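Local coordinates for protein phosphatidylinositol-specific phospholipase C1 (Streptomyces antibioticus, PDB 3H4X) that belongs to the phosphoinositide phospholipase C family and folds as a barrel of parallel strands flanked by helices, in the manner of a TIM barrel, at residues T32-Y40 with A51-D62; I149-Y158 with P180-F191. All coordinates share one frame; numbering follows the deposited sequence.

Interaction 1: T32-Y40 with A51-D62; sequences TSVGVHNAY and ALDSGAALLELD. With EOH (ethanol), chain T.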
loop_
_atom_site.group_PDB
_atom_site.type_symbol
_atom_site.label_atom_id
_atom_site.label_comp_id
_atom_site.label_asym_id
_atom_site.label_seq_id
_atom_site.Cartn_x
_atom_site.Cartn_y
_atom_site.Cartn_z
ATOM N N THR A 32 12.565 -5.436 -5.979
ATOM C CA THR A 32 11.270 -5.604 -6.610
ATOM C C THR A 32 10.608 -6.818 -5.987
ATOM O O THR A 32 11.222 -7.885 -5.875
ATOM C CB THR A 32 11.399 -5.823 -8.121
ATOM O OG1 THR A 32 12.140 -4.743 -8.698
ATOM C CG2 THR A 32 10.030 -5.904 -8.770
ATOM N N SER A 33 9.360 -6.651 -5.569
ATOM C CA SER A 33 8.629 -7.715 -4.908
ATOM C C SER A 33 7.194 -7.755 -5.431
ATOM O O SER A 33 6.838 -7.000 -6.341
ATOM C CB SER A 33 8.704 -7.556 -3.385
ATOM O OG SER A 33 8.251 -6.282 -2.963
ATOM N N VAL A 34 6.377 -8.636 -4.866
ATOM C CA VAL A 34 5.109 -8.989 -5.492
ATOM C C VAL A 34 3.920 -8.765 -4.562
ATOM O O VAL A 34 3.990 -9.044 -3.364
ATOM C CB VAL A 34 5.141 -10.458 -5.983
ATOM C CG1 VAL A 34 3.892 -10.787 -6.785
ATOM C CG2 VAL A 34 6.397 -10.705 -6.813
ATOM N N GLY A 35 2.825 -8.260 -5.122
ATOM C CA GLY A 35 1.637 -7.984 -4.332
ATOM C C GLY A 35 0.398 -8.685 -4.841
ATOM O O GLY A 35 0.346 -9.138 -5.991
ATOM N N VAL A 36 -0.601 -8.772 -3.969
ATOM C CA VAL A 36 -1.894 -9.339 -4.313
ATOM C C VAL A 36 -2.975 -8.285 -4.149
ATOM O O VAL A 36 -3.156 -7.721 -3.069
ATOM C CB VAL A 36 -2.252 -10.544 -3.425
ATOM C CG1 VAL A 36 -3.632 -11.069 -3.778
ATOM C CG2 VAL A 36 -1.212 -11.633 -3.566
ATOM N N HIS A 37 -3.695 -8.026 -5.231
ATOM C CA HIS A 37 -4.800 -7.084 -5.215
ATOM C C HIS A 37 -5.991 -7.681 -4.463
ATOM O O HIS A 37 -6.233 -8.884 -4.529
ATOM C CB HIS A 37 -5.193 -6.739 -6.653
ATOM C CG HIS A 37 -6.152 -5.596 -6.759
ATOM N ND1 HIS A 37 -7.455 -5.748 -7.181
ATOM C CD2 HIS A 37 -5.997 -4.280 -6.481
ATOM C CE1 HIS A 37 -8.059 -4.572 -7.168
ATOM N NE2 HIS A 37 -7.196 -3.665 -6.745
ATOM N N ASN A 38 -6.729 -6.843 -3.742
ATOM C CA ASN A 38 -7.931 -7.293 -3.031
ATOM C C ASN A 38 -7.699 -8.532 -2.165
ATOM O O ASN A 38 -8.412 -9.533 -2.282
ATOM C CB ASN A 38 -9.071 -7.556 -4.019
ATOM C CG ASN A 38 -9.772 -6.290 -4.452
ATOM O OD1 ASN A 38 -9.276 -5.184 -4.245
ATOM N ND2 ASN A 38 -10.945 -6.448 -5.052
ATOM N N ALA A 39 -6.710 -8.441 -1.279
ATOM C CA ALA A 39 -6.262 -9.572 -0.469
ATOM C C ALA A 39 -7.233 -9.930 0.657
ATOM O O ALA A 39 -7.078 -10.960 1.315
ATOM C CB ALA A 39 -4.882 -9.282 0.097
ATOM N N TYR A 40 -8.229 -9.076 0.864
ATOM C CA TYR A 40 -9.229 -9.264 1.913
ATOM C C TYR A 40 -10.404 -10.101 1.411
ATOM O O TYR A 40 -11.344 -10.366 2.157
ATOM C CB TYR A 40 -9.756 -7.898 2.367
ATOM C CG TYR A 40 -10.399 -7.156 1.222
ATOM C CD1 TYR A 40 -11.744 -7.323 0.936
ATOM C CD2 TYR A 40 -9.648 -6.342 0.388
ATOM C CE1 TYR A 40 -12.334 -6.676 -0.130
ATOM C CE2 TYR A 40 -10.223 -5.688 -0.684
ATOM C CZ TYR A 40 -11.574 -5.861 -0.939
ATOM O OH TYR A 40 -12.192 -5.235 -2.000
ATOM N N ALA A 51 -3.677 -14.466 3.851
ATOM C CA ALA A 51 -3.040 -13.449 3.015
ATOM C C ALA A 51 -1.681 -13.084 3.612
ATOM O O ALA A 51 -0.684 -12.962 2.896
ATOM C CB ALA A 51 -3.926 -12.217 2.895
ATOM N N LEU A 52 -1.638 -12.910 4.929
ATOM C CA LEU A 52 -0.382 -12.587 5.593
ATOM C C LEU A 52 0.639 -13.713 5.450
ATOM O O LEU A 52 1.833 -13.464 5.285
ATOM C CB LEU A 52 -0.619 -12.239 7.059
ATOM C CG LEU A 52 -1.378 -10.927 7.269
ATOM C CD1 LEU A 52 -1.965 -10.862 8.662
ATOM C CD2 LEU A 52 -0.476 -9.725 7.016
ATOM N N ASP A 53 0.170 -14.956 5.492
ATOM C CA ASP A 53 1.066 -16.102 5.364
ATOM C C ASP A 53 1.423 -16.457 3.915
ATOM O O ASP A 53 2.196 -17.384 3.677
ATOM C CB ASP A 53 0.490 -17.327 6.085
ATOM C CG ASP A 53 0.726 -17.289 7.582
ATOM O OD1 ASP A 53 1.750 -16.724 8.014
ATOM O OD2 ASP A 53 -0.108 -17.840 8.330
ATOM N N SER A 54 0.883 -15.715 2.952
ATOM C CA SER A 54 1.104 -16.011 1.538
ATOM C C SER A 54 2.538 -15.760 1.100
ATOM O O SER A 54 3.003 -16.345 0.120
ATOM C CB SER A 54 0.181 -15.164 0.665
ATOM O OG SER A 54 0.571 -13.797 0.692
ATOM N N GLY A 55 3.230 -14.877 1.813
ATOM C CA GLY A 55 4.564 -14.456 1.407
ATOM C C GLY A 55 4.576 -13.178 0.579
ATOM O O GLY A 55 5.638 -12.617 0.319
ATOM N N ALA A 56 3.404 -12.707 0.161
ATOM C CA ALA A 56 3.326 -11.484 -0.637
ATOM C C ALA A 56 3.931 -10.289 0.096
ATOM O O ALA A 56 3.836 -10.182 1.320
ATOM C CB ALA A 56 1.885 -11.193 -1.024
ATOM N N ALA A 57 4.536 -9.384 -0.666
ATOM C CA ALA A 57 5.151 -8.183 -0.108
ATOM C C ALA A 57 4.153 -7.038 0.050
ATOM O O ALA A 57 4.393 -6.084 0.796
ATOM C CB ALA A 57 6.289 -7.745 -0.994
ATOM N N LEU A 58 3.050 -7.124 -0.686
ATOM C CA LEU A 58 2.047 -6.073 -0.706
ATOM C C LEU A 58 0.678 -6.733 -0.696
ATOM O O LEU A 58 0.432 -7.668 -1.455
ATOM C CB LEU A 58 2.228 -5.192 -1.951
ATOM C CG LEU A 58 1.248 -4.037 -2.201
ATOM C CD1 LEU A 58 1.855 -3.041 -3.171
ATOM C CD2 LEU A 58 -0.095 -4.517 -2.715
ATOM N N LEU A 59 -0.187 -6.272 0.200
ATOM C CA LEU A 59 -1.555 -6.760 0.292
ATOM C C LEU A 59 -2.464 -5.559 0.184
ATOM O O LEU A 59 -2.288 -4.577 0.906
ATOM C CB LEU A 59 -1.790 -7.462 1.629
ATOM C CG LEU A 59 -0.912 -8.682 1.904
ATOM C CD1 LEU A 59 -1.132 -9.166 3.325
ATOM C CD2 LEU A 59 -1.170 -9.797 0.903
ATOM N N GLU A 60 -3.443 -5.629 -0.709
ATOM C CA GLU A 60 -4.297 -4.479 -0.954
ATOM C C GLU A 60 -5.660 -4.619 -0.286
ATOM O O GLU A 60 -6.268 -5.696 -0.298
ATOM C CB GLU A 60 -4.432 -4.261 -2.452
ATOM C CG GLU A 60 -5.133 -2.983 -2.839
ATOM C CD GLU A 60 -5.199 -2.823 -4.338
ATOM O OE1 GLU A 60 -4.671 -3.706 -5.051
ATOM O OE2 GLU A 60 -5.774 -1.822 -4.803
ATOM N N LEU A 61 -6.114 -3.511 0.296
ATOM C CA LEU A 61 -7.377 -3.420 1.026
ATOM C C LEU A 61 -8.206 -2.265 0.491
ATOM O O LEU A 61 -7.669 -1.187 0.226
ATOM C CB LEU A 61 -7.111 -3.131 2.504
ATOM C CG LEU A 61 -6.278 -4.118 3.307
ATOM C CD1 LEU A 61 -6.111 -3.635 4.735
ATOM C CD2 LEU A 61 -6.924 -5.488 3.278
ATOM N N ASP A 62 -9.514 -2.484 0.367
ATOM C CA ASP A 62 -10.462 -1.438 -0.026
ATOM C C ASP A 62 -11.255 -0.988 1.197
ATOM O O ASP A 62 -11.938 -1.803 1.824
ATOM C CB ASP A 62 -11.429 -1.961 -1.092
ATOM C CG ASP A 62 -10.752 -2.241 -2.420
ATOM O OD1 ASP A 62 -9.774 -1.544 -2.763
ATOM O OD2 ASP A 62 -11.205 -3.155 -3.135
HETATM C C1 EOH T . -4.747 0.766 -8.170
HETATM C C2 EOH T . -5.856 1.128 -9.155
HETATM O O EOH T . -4.894 -0.531 -7.627
#

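Interaction 2: I149-Y158 with P180-F191; sequences IRQKLGDAVY and PSRADLAGKFLF. With EOH (ethanol), chain U; EOH (ethanol), chain K.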
loop_
_atom_site.group_PDB
_atom_site.type_symbol
_atom_site.label_atom_id
_atom_site.label_comp_id
_atom_site.label_asym_id
_atom_site.label_seq_id
_atom_site.Cartn_x
_atom_site.Cartn_y
_atom_site.Cartn_z
ATOM N N ILE A 149 -4.460 3.211 13.584
ATOM C CA ILE A 149 -3.295 2.397 13.278
ATOM C C ILE A 149 -2.288 2.416 14.431
ATOM O O ILE A 149 -1.739 1.374 14.791
ATOM C CB ILE A 149 -2.652 2.810 11.937
ATOM C CG1 ILE A 149 -3.578 2.409 10.781
ATOM C CG2 ILE A 149 -1.280 2.173 11.774
ATOM C CD1 ILE A 149 -3.152 2.922 9.434
ATOM N N ARG A 150 -2.067 3.585 15.029
ATOM C CA ARG A 150 -1.185 3.670 16.198
ATOM C C ARG A 150 -1.696 2.779 17.323
ATOM O O ARG A 150 -0.925 2.068 17.960
ATOM C CB ARG A 150 -1.057 5.111 16.714
ATOM C CG ARG A 150 -0.243 6.042 15.829
ATOM C CD ARG A 150 0.235 7.297 16.573
ATOM N NE ARG A 150 -0.843 7.981 17.285
ATOM C CZ ARG A 150 -1.670 8.865 16.732
ATOM N NH1 ARG A 150 -1.555 9.187 15.447
ATOM N NH2 ARG A 150 -2.621 9.427 17.466
ATOM N N GLN A 151 -3.000 2.821 17.568
ATOM C CA GLN A 151 -3.601 2.037 18.641
ATOM C C GLN A 151 -3.424 0.540 18.413
ATOM O O GLN A 151 -3.096 -0.206 19.335
ATOM C CB GLN A 151 -5.086 2.384 18.776
ATOM C CG GLN A 151 -5.783 1.729 19.960
ATOM C CD GLN A 151 -6.479 0.433 19.604
ATOM O OE1 GLN A 151 -7.116 0.321 18.556
ATOM N NE2 GLN A 151 -6.381 -0.555 20.492
ATOM N N LYS A 152 -3.641 0.097 17.180
ATOM C CA LYS A 152 -3.615 -1.330 16.879
ATOM C C LYS A 152 -2.212 -1.902 16.706
ATOM O O LYS A 152 -1.944 -3.031 17.117
ATOM C CB LYS A 152 -4.437 -1.622 15.624
ATOM C CG LYS A 152 -5.929 -1.405 15.801
ATOM C CD LYS A 152 -6.565 -2.494 16.643
ATOM C CE LYS A 152 -8.078 -2.352 16.651
ATOM N NZ LYS A 152 -8.732 -3.465 17.386
ATOM N N LEU A 153 -1.327 -1.132 16.080
ATOM C CA LEU A 153 -0.032 -1.659 15.641
ATOM C C LEU A 153 1.179 -1.003 16.297
ATOM O O LEU A 153 2.263 -1.586 16.327
ATOM C CB LEU A 153 0.102 -1.542 14.123
ATOM C CG LEU A 153 -0.826 -2.445 13.316
ATOM C CD1 LEU A 153 -0.655 -2.182 11.830
ATOM C CD2 LEU A 153 -0.547 -3.904 13.644
ATOM N N GLY A 154 1.006 0.215 16.794
ATOM C CA GLY A 154 2.079 0.912 17.492
ATOM C C GLY A 154 3.419 0.847 16.784
ATOM O O GLY A 154 3.551 1.283 15.638
ATOM N N ASP A 155 4.412 0.293 17.479
ATOM C CA ASP A 155 5.801 0.313 17.032
ATOM C C ASP A 155 6.081 -0.551 15.806
ATOM O O ASP A 155 7.186 -0.520 15.266
ATOM C CB ASP A 155 6.737 -0.091 18.184
ATOM C CG ASP A 155 6.598 -1.559 18.577
ATOM O OD1 ASP A 155 5.743 -2.270 18.007
ATOM O OD2 ASP A 155 7.357 -2.005 19.466
ATOM N N ALA A 156 5.092 -1.320 15.370
ATOM C CA ALA A 156 5.271 -2.184 14.212
ATOM C C ALA A 156 5.201 -1.422 12.888
ATOM O O ALA A 156 5.520 -1.975 11.840
ATOM C CB ALA A 156 4.248 -3.305 14.229
ATOM N N VAL A 157 4.791 -0.159 12.935
ATOM C CA VAL A 157 4.642 0.639 11.722
ATOM C C VAL A 157 5.908 1.422 11.396
ATOM O O VAL A 157 6.518 2.026 12.279
ATOM C CB VAL A 157 3.462 1.621 11.846
ATOM C CG1 VAL A 157 3.303 2.438 10.567
ATOM C CG2 VAL A 157 2.188 0.867 12.165
ATOM N N TYR A 158 6.304 1.400 10.128
ATOM C CA TYR A 158 7.336 2.296 9.635
ATOM C C TYR A 158 6.620 3.330 8.779
ATOM O O TYR A 158 6.083 3.002 7.723
ATOM C CB TYR A 158 8.371 1.538 8.808
ATOM C CG TYR A 158 9.571 2.380 8.432
ATOM C CD1 TYR A 158 10.654 2.515 9.296
ATOM C CD2 TYR A 158 9.625 3.043 7.214
ATOM C CE1 TYR A 158 11.758 3.284 8.953
ATOM C CE2 TYR A 158 10.721 3.816 6.866
ATOM C CZ TYR A 158 11.784 3.935 7.739
ATOM O OH TYR A 158 12.870 4.704 7.385
ATOM N N PRO A 180 15.639 2.199 4.542
ATOM C CA PRO A 180 16.427 1.212 5.270
ATOM C C PRO A 180 16.546 -0.102 4.502
ATOM O O PRO A 180 15.750 -0.381 3.598
ATOM C CB PRO A 180 15.622 0.998 6.556
ATOM C CG PRO A 180 14.792 2.231 6.697
ATOM C CD PRO A 180 14.441 2.610 5.293
ATOM N N SER A 181 17.543 -0.901 4.870
ATOM C CA SER A 181 17.695 -2.226 4.294
ATOM C C SER A 181 16.453 -3.063 4.583
ATOM O O SER A 181 15.748 -2.842 5.571
ATOM C CB SER A 181 18.936 -2.919 4.859
ATOM O OG SER A 181 18.692 -3.409 6.162
ATOM N N ARG A 182 16.187 -4.029 3.712
ATOM C CA ARG A 182 15.073 -4.938 3.927
ATOM C C ARG A 182 15.233 -5.678 5.255
ATOM O O ARG A 182 14.259 -5.887 5.977
ATOM C CB ARG A 182 14.960 -5.927 2.770
ATOM C CG ARG A 182 14.690 -5.271 1.426
ATOM C CD ARG A 182 14.381 -6.314 0.368
ATOM N NE ARG A 182 13.221 -7.102 0.761
ATOM C CZ ARG A 182 11.962 -6.724 0.562
ATOM N NH1 ARG A 182 11.699 -5.576 -0.046
ATOM N NH2 ARG A 182 10.967 -7.497 0.971
ATOM N N ALA A 183 16.464 -6.056 5.586
ATOM C CA ALA A 183 16.745 -6.728 6.854
ATOM C C ALA A 183 16.321 -5.867 8.043
ATOM O O ALA A 183 15.739 -6.356 9.010
ATOM C CB ALA A 183 18.225 -7.082 6.952
ATOM N N ASP A 184 16.604 -4.573 7.957
ATOM C CA ASP A 184 16.276 -3.647 9.031
ATOM C C ASP A 184 14.771 -3.457 9.202
ATOM O O ASP A 184 14.306 -3.096 10.284
ATOM C CB ASP A 184 16.955 -2.296 8.796
ATOM C CG ASP A 184 18.424 -2.312 9.173
ATOM O OD1 ASP A 184 18.729 -2.582 10.352
ATOM O OD2 ASP A 184 19.273 -2.060 8.293
ATOM N N LEU A 185 14.014 -3.701 8.135
ATOM C CA LEU A 185 12.563 -3.545 8.158
ATOM C C LEU A 185 11.827 -4.825 8.563
ATOM O O LEU A 185 10.600 -4.897 8.467
ATOM C CB LEU A 185 12.070 -3.046 6.799
ATOM C CG LEU A 185 12.399 -1.575 6.538
ATOM C CD1 LEU A 185 12.325 -1.255 5.056
ATOM C CD2 LEU A 185 11.482 -0.662 7.344
ATOM N N ALA A 186 12.570 -5.825 9.026
ATOM C CA ALA A 186 11.955 -7.038 9.548
ATOM C C ALA A 186 10.977 -6.674 10.658
ATOM O O ALA A 186 11.263 -5.821 11.495
ATOM C CB ALA A 186 13.020 -7.997 10.067
ATOM N N GLY A 187 9.813 -7.312 10.651
ATOM C CA GLY A 187 8.805 -7.067 11.668
ATOM C C GLY A 187 8.068 -5.745 11.526
ATOM O O GLY A 187 7.463 -5.275 12.486
ATOM N N LYS A 188 8.106 -5.146 10.335
ATOM C CA LYS A 188 7.421 -3.874 10.101
ATOM C C LYS A 188 6.286 -3.974 9.095
ATOM O O LYS A 188 6.322 -4.769 8.152
ATOM C CB LYS A 188 8.403 -2.798 9.624
ATOM C CG LYS A 188 9.509 -2.486 10.616
ATOM C CD LYS A 188 8.981 -1.797 11.864
ATOM C CE LYS A 188 10.106 -1.589 12.875
ATOM N NZ LYS A 188 9.649 -0.853 14.081
ATOM N N PHE A 189 5.282 -3.132 9.315
ATOM C CA PHE A 189 4.247 -2.868 8.333
ATOM C C PHE A 189 4.416 -1.452 7.827
ATOM O O PHE A 189 4.772 -0.543 8.583
ATOM C CB PHE A 189 2.857 -2.973 8.960
ATOM C CG PHE A 189 2.493 -4.355 9.413
ATOM C CD1 PHE A 189 2.278 -5.374 8.499
ATOM C CD2 PHE A 189 2.337 -4.631 10.759
ATOM C CE1 PHE A 189 1.933 -6.648 8.928
ATOM C CE2 PHE A 189 1.991 -5.900 11.189
ATOM C CZ PHE A 189 1.790 -6.907 10.273
ATOM N N LEU A 190 4.135 -1.267 6.545
ATOM C CA LEU A 190 4.050 0.055 5.960
ATOM C C LEU A 190 2.672 0.185 5.334
ATOM O O LEU A 190 2.034 -0.820 5.010
ATOM C CB LEU A 190 5.145 0.259 4.911
ATOM C CG LEU A 190 6.585 0.177 5.439
ATOM C CD1 LEU A 190 7.096 -1.260 5.468
ATOM C CD2 LEU A 190 7.518 1.043 4.614
ATOM N N PHE A 191 2.213 1.420 5.170
ATOM C CA PHE A 191 0.919 1.677 4.561
ATOM C C PHE A 191 1.065 2.643 3.398
ATOM O O PHE A 191 1.793 3.632 3.495
ATOM C CB PHE A 191 -0.054 2.269 5.586
ATOM C CG PHE A 191 -0.498 1.293 6.630
ATOM C CD1 PHE A 191 -1.684 0.597 6.482
ATOM C CD2 PHE A 191 0.269 1.065 7.759
ATOM C CE1 PHE A 191 -2.094 -0.315 7.430
ATOM C CE2 PHE A 191 -0.140 0.155 8.713
ATOM C CZ PHE A 191 -1.325 -0.534 8.547
HETATM C C1 EOH U . 16.253 -9.273 8.644
HETATM C C2 EOH U . 15.296 -10.445 8.458
HETATM O O EOH U . 16.399 -8.912 9.999
HETATM C C1 EOH K . -11.078 -4.901 16.265
HETATM C C2 EOH K . -10.754 -6.109 17.136
HETATM O O EOH K . -11.373 -3.756 17.033
HETATM O O HOH W 1 9.343 1.645 12.733
HETATM O O HOH W 2 3.597 3.447 6.557
#

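Interaction 1: T32-Y40 with A51-D62
A short hydroxyl-to-carboxylate hydrogen bond joins the ends of the two segments: Tyr40 OH donates to Asp62 OD2 across 2.6 Å. The approach is unusual in that the oxygen is met on its anti side, with the donor 29° out of the carboxylate plane, and the ring stands steeply against the carboxylate. Tyr40 reaches this position because its CG sits between its own N and carbonyl carbon (chi1 60°), turning the ring onto residues 60-62. There the ring edge meets Glu60 O in plane, with CD2 at 3.5 Å, while Tyr40 CB packs against CD2 of Leu61. The side chain is thus held at its hydroxyl by a bond, while its edge and CB rest against residues 60 and 61.

Behind this clasp, strands 32-36 and 58-62 run side by side in parallel. Val36 uses both its backbone groups: its N donates to Leu58 O (2.9 Å), and its O receives Glu60 N (3.2 Å). Ala39 N bonds Glu60 O (2.9 Å), so the pairing continues past the end of the first strand. Gly35 lets the backbones come close, its CA lying 3.7 Å from Leu58 CB. Packing is tight where Ser33 CB faces Ala57 CB at 3.4 Å. On the face bearing Val36 and Leu59 the contacts are apolar: CG2 of Val36 meets the Ala56 methyl, and the Ala39 methyl touches both Leu59 CD2 and the Ala51 methyl. An ST turn, in which Ser54 OG accepts from Ala56 N, leads the chain from the helix toward the second strand. Strand 31-36, helix 48-52 and strand 58-64 form a beta-alpha-beta unit, the parallel crossover from which TIM-barrel folds are built.

Interaction 2: I149-Y158 with P180-F191
Ile149 and Phe191 approach from opposite directions, and the CD1 methyl of the isoleucine settles over the centre of the phenylalanine ring, 3.9 Å from its centroid and only 6° off the normal. This is a CH-pi contact made to a face. Leu153, one helical turn further on, takes the edge of the same ring, its CD1 lying in plane at 3.7 Å from Phe191 CZ. The Leu153 side chain also crosses that of Phe189 at about a right angle, so one leucine touches both aromatic rings. Helix 142-153 is thereby packed on strand 189-195, as helices pack on the outer side of the strands in an alpha/beta barrel. Beyond the helix, Val157 forms a single backbone bridge with Phe189: Phe189 N donates to Ala156 O (2.8 Å) and Phe189 O accepts from Tyr158 N (2.9 Å). Tyr158 CG lies anti to the backbone N (chi1 -172°), carrying the ring across to Leu185, whose CD2 sits over one face, displaced toward the rim. Leu190 runs alongside the ring, pointing the same way, while Pro180, coming from the opposite direction, brings CG to 3.2 Å from Tyr158 OH. Lys188, bent at its second torsion (chi2 -68°), folds back over Ala156 and gives NZ to Asp155 O at 2.8 Å; a water links the same NZ to Val157 O.

In the fold
Both contacts are buried and reach the same sheet, but interaction 1 lies deeper. It is nearer the centre of the chain and joins two neighbouring parallel strands, so backbone hydrogen bonds carry it and polar side chains gather at its far end. Interaction 2 sits further out, where a helix and the loop after it meet another strand; aliphatic-to-aromatic packing dominates, with one short backbone bridge, and a partly exposed lysine and water form its outer margin. Strand 124-130 stands between them: it pairs with strand 58-64 on one side and strand 189-195 on the other, and Leu125 touches both Leu58 and Leu190. The centres lie about 16 Å apart, and the two contacts do not touch.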